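Local coordinates for protein myosin-4 (Saccharomyces cerevisiae, PDB 3MMI) that is a type V myosin motor that, through its partner She3, helps carry ASH1 and other mRNAs to the yeast bud, at residues T60-S63 with S64-N68; A166-I170 with F171-L175. One frame throughout, in Å; residues are numbered along the deposited sequence.

Interaction 1. Residues T60-S63 with S64-N68; sequences TVVS and SLVRN
Val-61 and Leu-65, one turn apart, typify this local i to i+4 contact, which spans the last two turns of the alpha-helix 53-67 in the all-helical globular tail, or dilute domain. Four successive backbone bonds carry it, from the amides of Ser-64, Leu-65, Val-66 and Arg-67 to the carbonyls of Thr-60 through Ser-63. The straightest is Leu-65 N to Val-61 O, 3.0 Å long with 172° at the hydrogen. On one side of the helix the pairs Val-61/Leu-65 and Val-62/Val-66, each four residues apart, form an apolar stripe. Val-61 CG1 lies anti to its backbone N (chi1 173°), which turns it toward the C-terminal side, where Leu-65 CD1 lies 3.8 Å away. Val-62 and Val-66 run side by side, CG1 of the first 4.1 Å from CG2 of the second. Helix 71-91 packs on Val-61 and Val-62 through Phe-77, while Leu-23 of helix 19-24 touches Leu-65. The other side is more polar: Thr-60 OG1 is hydrogen-bonded to His-56 O, and the side chain of Arg-67, bent at chi2 and chi3, folds back until Ser-63 O lies 4.2 Å above one face of its guanidinium, offset toward the rim.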
ATOM      1  N   THR A  60     -25.373  -2.915 -12.958  1.00 42.09           N
ATOM      2  CA  THR A  60     -26.667  -3.130 -13.613  1.00 41.18           C
ATOM      3  C   THR A  60     -27.184  -4.525 -13.351  1.00 38.91           C
ATOM      4  O   THR A  60     -28.313  -4.660 -13.024  1.00 40.53           O
ATOM      5  CB  THR A  60     -26.626  -2.874 -15.146  1.00 41.41           C
ATOM      6  OG1 THR A  60     -26.406  -1.479 -15.405  1.00 42.03           O
ATOM      7  CG2 THR A  60     -27.928  -3.289 -15.781  1.00 42.92           C
ATOM      8  N   VAL A  61     -26.348  -5.547 -13.470  1.00 39.18           N
ATOM      9  CA  VAL A  61     -26.834  -6.909 -13.306  1.00 38.60           C
ATOM     10  C   VAL A  61     -27.206  -7.093 -11.829  1.00 40.01           C
ATOM     11  O   VAL A  61     -28.322  -7.545 -11.510  1.00 39.96           O
ATOM     12  CB  VAL A  61     -25.800  -7.961 -13.715  1.00 37.27           C
ATOM     13  CG1 VAL A  61     -26.276  -9.328 -13.377  1.00 39.13           C
ATOM     14  CG2 VAL A  61     -25.484  -7.876 -15.179  1.00 39.17           C
ATOM     15  N   VAL A  62     -26.270  -6.751 -10.926  1.00 38.64           N
ATOM     16  CA  VAL A  62     -26.564  -6.887  -9.480  1.00 37.61           C
ATOM     17  C   VAL A  62     -27.814  -6.168  -9.055  1.00 36.37           C
ATOM     18  O   VAL A  62     -28.656  -6.762  -8.347  1.00 35.14           O
ATOM     19  CB  VAL A  62     -25.430  -6.351  -8.556  1.00 37.93           C
ATOM     20  CG1 VAL A  62     -25.856  -6.370  -7.135  1.00 28.92           C
ATOM     21  CG2 VAL A  62     -24.141  -7.124  -8.776  1.00 38.97           C
ATOM     22  N   SER A  63     -27.934  -4.888  -9.414  1.00 34.80           N
ATOM     23  CA  SER A  63     -29.217  -4.260  -9.068  1.00 38.86           C
ATOM     24  C   SER A  63     -30.502  -4.824  -9.697  1.00 37.73           C
ATOM     25  O   SER A  63     -31.513  -4.817  -9.012  1.00 39.03           O
ATOM     26  CB  SER A  63     -29.218  -2.746  -9.073  1.00 38.73           C
ATOM     27  OG  SER A  63     -29.585  -2.276 -10.302  1.00 44.15           O
ATOM     28  N   SER A  64     -30.461  -5.363 -10.920  1.00 38.60           N
ATOM     29  CA  SER A  64     -31.671  -6.049 -11.465  1.00 41.44           C
ATOM     30  C   SER A  64     -31.994  -7.227 -10.565  1.00 40.00           C
ATOM     31  O   SER A  64     -33.066  -7.307  -9.999  1.00 42.34           O
ATOM     32  CB  SER A  64     -31.480  -6.507 -12.932  1.00 42.04           C
ATOM     33  OG  SER A  64     -32.643  -7.172 -13.411  1.00 48.03           O
ATOM     34  N   LEU A  65     -31.022  -8.103 -10.386  1.00 40.11           N
ATOM     35  CA  LEU A  65     -31.173  -9.284  -9.552  1.00 41.54           C
ATOM     36  C   LEU A  65     -31.702  -8.980  -8.158  1.00 40.10           C
ATOM     37  O   LEU A  65     -32.521  -9.711  -7.647  1.00 42.02           O
ATOM     38  CB  LEU A  65     -29.862 -10.033  -9.452  1.00 40.17           C
ATOM     39  CG  LEU A  65     -29.376 -10.771 -10.687  1.00 47.23           C
ATOM     40  CD1 LEU A  65     -27.905 -11.132 -10.512  1.00 41.11           C
ATOM     41  CD2 LEU A  65     -30.174 -12.084 -10.906  1.00 48.24           C
ATOM     42  N   VAL A  66     -31.266  -7.880  -7.560  1.00 39.68           N
ATOM     43  CA  VAL A  66     -31.652  -7.619  -6.168  1.00 41.72           C
ATOM     44  C   VAL A  66     -33.075  -7.150  -6.111  1.00 42.13           C
ATOM     45  O   VAL A  66     -33.831  -7.485  -5.189  1.00 44.45           O
ATOM     46  CB  VAL A  66     -30.728  -6.523  -5.439  1.00 41.48           C
ATOM     47  CG1 VAL A  66     -31.407  -5.926  -4.194  1.00 34.95           C
ATOM     48  CG2 VAL A  66     -29.353  -7.100  -5.094  1.00 36.62           C
ATOM     49  N   ARG A  67     -33.468  -6.378  -7.106  1.00 40.71           N
ATOM     50  CA  ARG A  67     -34.809  -5.838  -7.194  1.00 40.84           C
ATOM     51  C   ARG A  67     -35.838  -6.910  -7.389  1.00 43.45           C
ATOM     52  O   ARG A  67     -36.931  -6.809  -6.894  1.00 45.76           O
ATOM     53  CB  ARG A  67     -34.918  -4.879  -8.359  1.00 34.65           C
ATOM     54  CG  ARG A  67     -36.293  -4.442  -8.589  1.00 29.00           C
ATOM     55  CD  ARG A  67     -36.359  -2.994  -8.481  1.00 31.26           C
ATOM     56  NE  ARG A  67     -35.379  -2.522  -9.400  1.00 33.02           N
ATOM     57  CZ  ARG A  67     -35.249  -3.012 -10.611  1.00 40.00           C
ATOM     58  NH1 ARG A  67     -36.059  -3.946 -11.017  1.00 35.57           N
ATOM     59  NH2 ARG A  67     -34.304  -2.563 -11.406  1.00 34.18           N
ATOM     60  N   ASN A  68     -35.452  -7.934  -8.124  1.00 44.23           N
ATOM     61  CA  ASN A  68     -36.322  -9.040  -8.447  1.00 46.04           C
ATOM     62  C   ASN A  68     -36.093 -10.146  -7.447  1.00 46.60           C
ATOM     63  O   ASN A  68     -36.511 -11.304  -7.650  1.00 44.98           O
ATOM     64  CB  ASN A  68     -36.070  -9.525  -9.893  1.00 44.98           C
ATOM     65  CG  ASN A  68     -36.378  -8.431 -10.895  1.00 51.60           C
ATOM     66  OD1 ASN A  68     -37.541  -7.920 -10.898  1.00 60.67           O
ATOM     67  ND2 ASN A  68     -35.368  -8.016 -11.704  1.00 47.26           N
TER

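Interaction 2. Residues A166-I170 with F171-L175; sequences AHIEI and FDMVL
Met-173 N gives its hydrogen to Glu-169 O at 3.0 Å, nearly in line with the C=O bond, and this bond opens a helix-to-helix junction: a Schellman motif closes the long helix 132-168, and the short helix 170-174 begins at once. Glu-169 serves both. With positive phi (70°) it is the C-prime residue of the first helix, and it is also the N-cap of the second. The following bond, Val-174 N to Ile-170 O, is weak. Further on, Phe-171 O accepts two backbone amides, Val-174 N at 3.2 Å and Leu-175 N at 2.9 Å, both arriving from the same face of its carbonyl plane.

The turn of the chain brings three apolar side chains together on its buried side. The chains of Ile-168 and Ile-170 both lie slantwise to that of Met-173, and the methyl CE of the methionine meets each of them. After an extended start, CG anti to the backbone N (chi1 -151°), a nearly eclipsed last torsion (chi3 -13°) turns CE back toward the side of CB, where Ile-170 CG1 lies 3.7 Å away. Helix 185-204 touches Ile-168 through Leu-191 and Phe-194, and Leu-223, Met-226 and Leu-227 of helix 209-234 pack on Ile-170, so the junction is wedged among the helices of the tail. On the outer side Glu-169 OE1 and Asp-172 OD2 stand 4.6 Å apart, like charges that would probably disfavour each other, although Lys-187, lying against Glu-169, may offset this; Asp-172 OD1 is hydrogen-bonded to Asn-176 ND2. The exact position of the strained methionine methyl is somewhat uncertain, but as modelled the closest approach between two side chains, tighter than usual van der Waals contact, is Met-173 CE to Ile-168 CG2, 3.5 Å.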
ATOM      1  N   ALA A 166      12.255  -0.159  -8.479  1.00 33.11           N
ATOM      2  CA  ALA A 166      13.457  -0.544  -9.290  1.00 34.76           C
ATOM      3  C   ALA A 166      13.683   0.492 -10.387  1.00 35.74           C
ATOM      4  O   ALA A 166      14.748   1.071 -10.524  1.00 37.18           O
ATOM      5  CB  ALA A 166      13.288  -1.934  -9.916  1.00 33.62           C
ATOM      6  N   HIS A 167      12.610   0.759 -11.116  1.00 36.80           N
ATOM      7  CA  HIS A 167      12.656   1.633 -12.247  1.00 37.52           C
ATOM      8  C   HIS A 167      13.097   3.032 -11.833  1.00 38.68           C
ATOM      9  O   HIS A 167      13.865   3.731 -12.535  1.00 37.29           O
ATOM     10  CB  HIS A 167      11.281   1.688 -12.884  1.00 39.32           C
ATOM     11  CG  HIS A 167      11.102   2.863 -13.779  1.00 48.59           C
ATOM     12  ND1 HIS A 167      10.136   3.833 -13.539  1.00 63.30           N
ATOM     13  CD2 HIS A 167      11.773   3.258 -14.900  1.00 54.76           C
ATOM     14  CE1 HIS A 167      10.240   4.800 -14.451  1.00 62.74           C
ATOM     15  NE2 HIS A 167      11.228   4.478 -15.288  1.00 61.02           N
ATOM     16  N   ILE A 168      12.656   3.463 -10.664  1.00 34.59           N
ATOM     17  CA  ILE A 168      12.992   4.798 -10.298  1.00 31.07           C
ATOM     18  C   ILE A 168      14.261   4.750  -9.453  1.00 30.33           C
ATOM     19  O   ILE A 168      14.878   5.783  -9.209  1.00 30.57           O
ATOM     20  CB  ILE A 168      11.879   5.388  -9.482  1.00 32.61           C
ATOM     21  CG1 ILE A 168      10.671   5.630 -10.360  1.00 35.79           C
ATOM     22  CG2 ILE A 168      12.275   6.581  -8.825  1.00 32.26           C
ATOM     23  CD1 ILE A 168       9.544   5.970  -9.508  1.00 43.78           C
ATOM     24  N   GLU A 169      14.701   3.576  -9.033  1.00 26.11           N
ATOM     25  CA  GLU A 169      16.028   3.496  -8.393  1.00 26.86           C
ATOM     26  C   GLU A 169      16.078   4.171  -6.981  1.00 26.07           C
ATOM     27  O   GLU A 169      17.070   4.865  -6.581  1.00 23.88           O
ATOM     28  CB  GLU A 169      17.119   4.129  -9.308  1.00 26.00           C
ATOM     29  CG  GLU A 169      17.200   3.491 -10.727  1.00 35.81           C
ATOM     30  CD  GLU A 169      18.257   4.152 -11.610  1.00 41.76           C
ATOM     31  OE1 GLU A 169      19.252   3.540 -11.883  1.00 43.58           O
ATOM     32  OE2 GLU A 169      18.109   5.301 -12.030  1.00 49.42           O
ATOM     33  N   ILE A 170      15.013   3.978  -6.215  1.00 26.64           N
ATOM     34  CA  ILE A 170      14.880   4.622  -4.933  1.00 27.87           C
ATOM     35  C   ILE A 170      16.085   4.426  -4.017  1.00 25.94           C
ATOM     36  O   ILE A 170      16.538   5.385  -3.385  1.00 27.03           O
ATOM     37  CB  ILE A 170      13.546   4.298  -4.205  1.00 31.65           C
ATOM     38  CG1 ILE A 170      12.497   5.416  -4.486  1.00 41.31           C
ATOM     39  CG2 ILE A 170      13.680   4.524  -2.715  1.00 25.60           C
ATOM     40  CD1 ILE A 170      11.470   5.084  -5.464  1.00 33.09           C
ATOM     41  N   PHE A 171      16.649   3.244  -4.009  1.00 23.61           N
ATOM     42  CA  PHE A 171      17.836   2.992  -3.287  1.00 22.48           C
ATOM     43  C   PHE A 171      19.017   3.928  -3.602  1.00 25.42           C
ATOM     44  O   PHE A 171      19.597   4.545  -2.695  1.00 26.03           O
ATOM     45  CB  PHE A 171      18.272   1.503  -3.376  1.00 23.51           C
ATOM     46  CG  PHE A 171      19.549   1.253  -2.613  1.00 24.50           C
ATOM     47  CD1 PHE A 171      19.512   1.042  -1.234  1.00 25.31           C
ATOM     48  CD2 PHE A 171      20.778   1.381  -3.230  1.00 25.17           C
ATOM     49  CE1 PHE A 171      20.750   0.876  -0.470  1.00 26.95           C
ATOM     50  CE2 PHE A 171      21.995   1.252  -2.503  1.00 27.81           C
ATOM     51  CZ  PHE A 171      22.004   0.954  -1.135  1.00 24.42           C
ATOM     52  N   ASP A 172      19.425   3.997  -4.872  1.00 27.59           N
ATOM     53  CA  ASP A 172      20.546   4.845  -5.310  1.00 29.78           C
ATOM     54  C   ASP A 172      20.296   6.278  -5.150  1.00 27.21           C
ATOM     55  O   ASP A 172      21.230   7.016  -4.969  1.00 31.26           O
ATOM     56  CB  ASP A 172      20.955   4.639  -6.782  1.00 30.75           C
ATOM     57  CG  ASP A 172      21.761   3.368  -6.990  1.00 37.64           C
ATOM     58  OD1 ASP A 172      22.466   2.968  -6.056  1.00 37.49           O
ATOM     59  OD2 ASP A 172      21.665   2.747  -8.094  1.00 45.42           O
ATOM     60  N   MET A 173      19.044   6.673  -5.191  1.00 26.36           N
ATOM     61  CA  MET A 173      18.641   8.082  -5.009  1.00 24.23           C
ATOM     62  C   MET A 173      18.773   8.481  -3.544  1.00 22.79           C
ATOM     63  O   MET A 173      19.084   9.589  -3.244  1.00 21.45           O
ATOM     64  CB  MET A 173      17.169   8.172  -5.477  1.00 26.90           C
ATOM     65  CG  MET A 173      16.733   9.479  -6.030  1.00 31.55           C
ATOM     66  SD  MET A 173      15.025   9.536  -6.456  1.00 33.42           S
ATOM     67  CE  MET A 173      14.486   7.833  -6.420  1.00 57.70           C
ATOM     68  N   VAL A 174      18.476   7.555  -2.606  1.00 24.14           N
ATOM     69  CA  VAL A 174      18.190   7.978  -1.222  1.00 20.33           C
ATOM     70  C   VAL A 174      19.238   7.492  -0.303  1.00 19.07           C
ATOM     71  O   VAL A 174      19.714   8.299   0.493  1.00 20.79           O
ATOM     72  CB  VAL A 174      16.786   7.521  -0.691  1.00 23.00           C
ATOM     73  CG1 VAL A 174      16.676   7.777   0.821  1.00 17.17           C
ATOM     74  CG2 VAL A 174      15.679   8.072  -1.477  1.00 15.24           C
ATOM     75  N   LEU A 175      19.624   6.220  -0.384  1.00 20.78           N
ATOM     76  CA  LEU A 175      20.448   5.554   0.632  1.00 21.56           C
ATOM     77  C   LEU A 175      21.937   5.344   0.290  1.00 26.43           C
ATOM     78  O   LEU A 175      22.753   5.045   1.220  1.00 26.31           O
ATOM     79  CB  LEU A 175      19.834   4.167   0.876  1.00 20.90           C
ATOM     80  CG  LEU A 175      18.479   4.158   1.537  1.00 18.94           C
ATOM     81  CD1 LEU A 175      18.032   2.742   1.751  1.00 14.81           C
ATOM     82  CD2 LEU A 175      18.630   5.002   2.926  1.00 15.03           C
TER

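Overall arrangement
Interaction 1 comes first along the chain, on helix 53-67, and interaction 2 follows at the junction of helices 132-168 and 170-174. They share no helix. Their centres lie 49 Å apart, with the nearest atoms about 36 Å from each other, on opposite sides of the chain's centre; interaction 1 is the more remote, 33 Å from that centre against 18 Å. Together they show two local side-chain and backbone arrangements of an elongated, all-helical tail. One lies on the last turns of a helix and is partly buried; the other is a buried break where a long helix stops and a short one starts, and where the chain probably changes course.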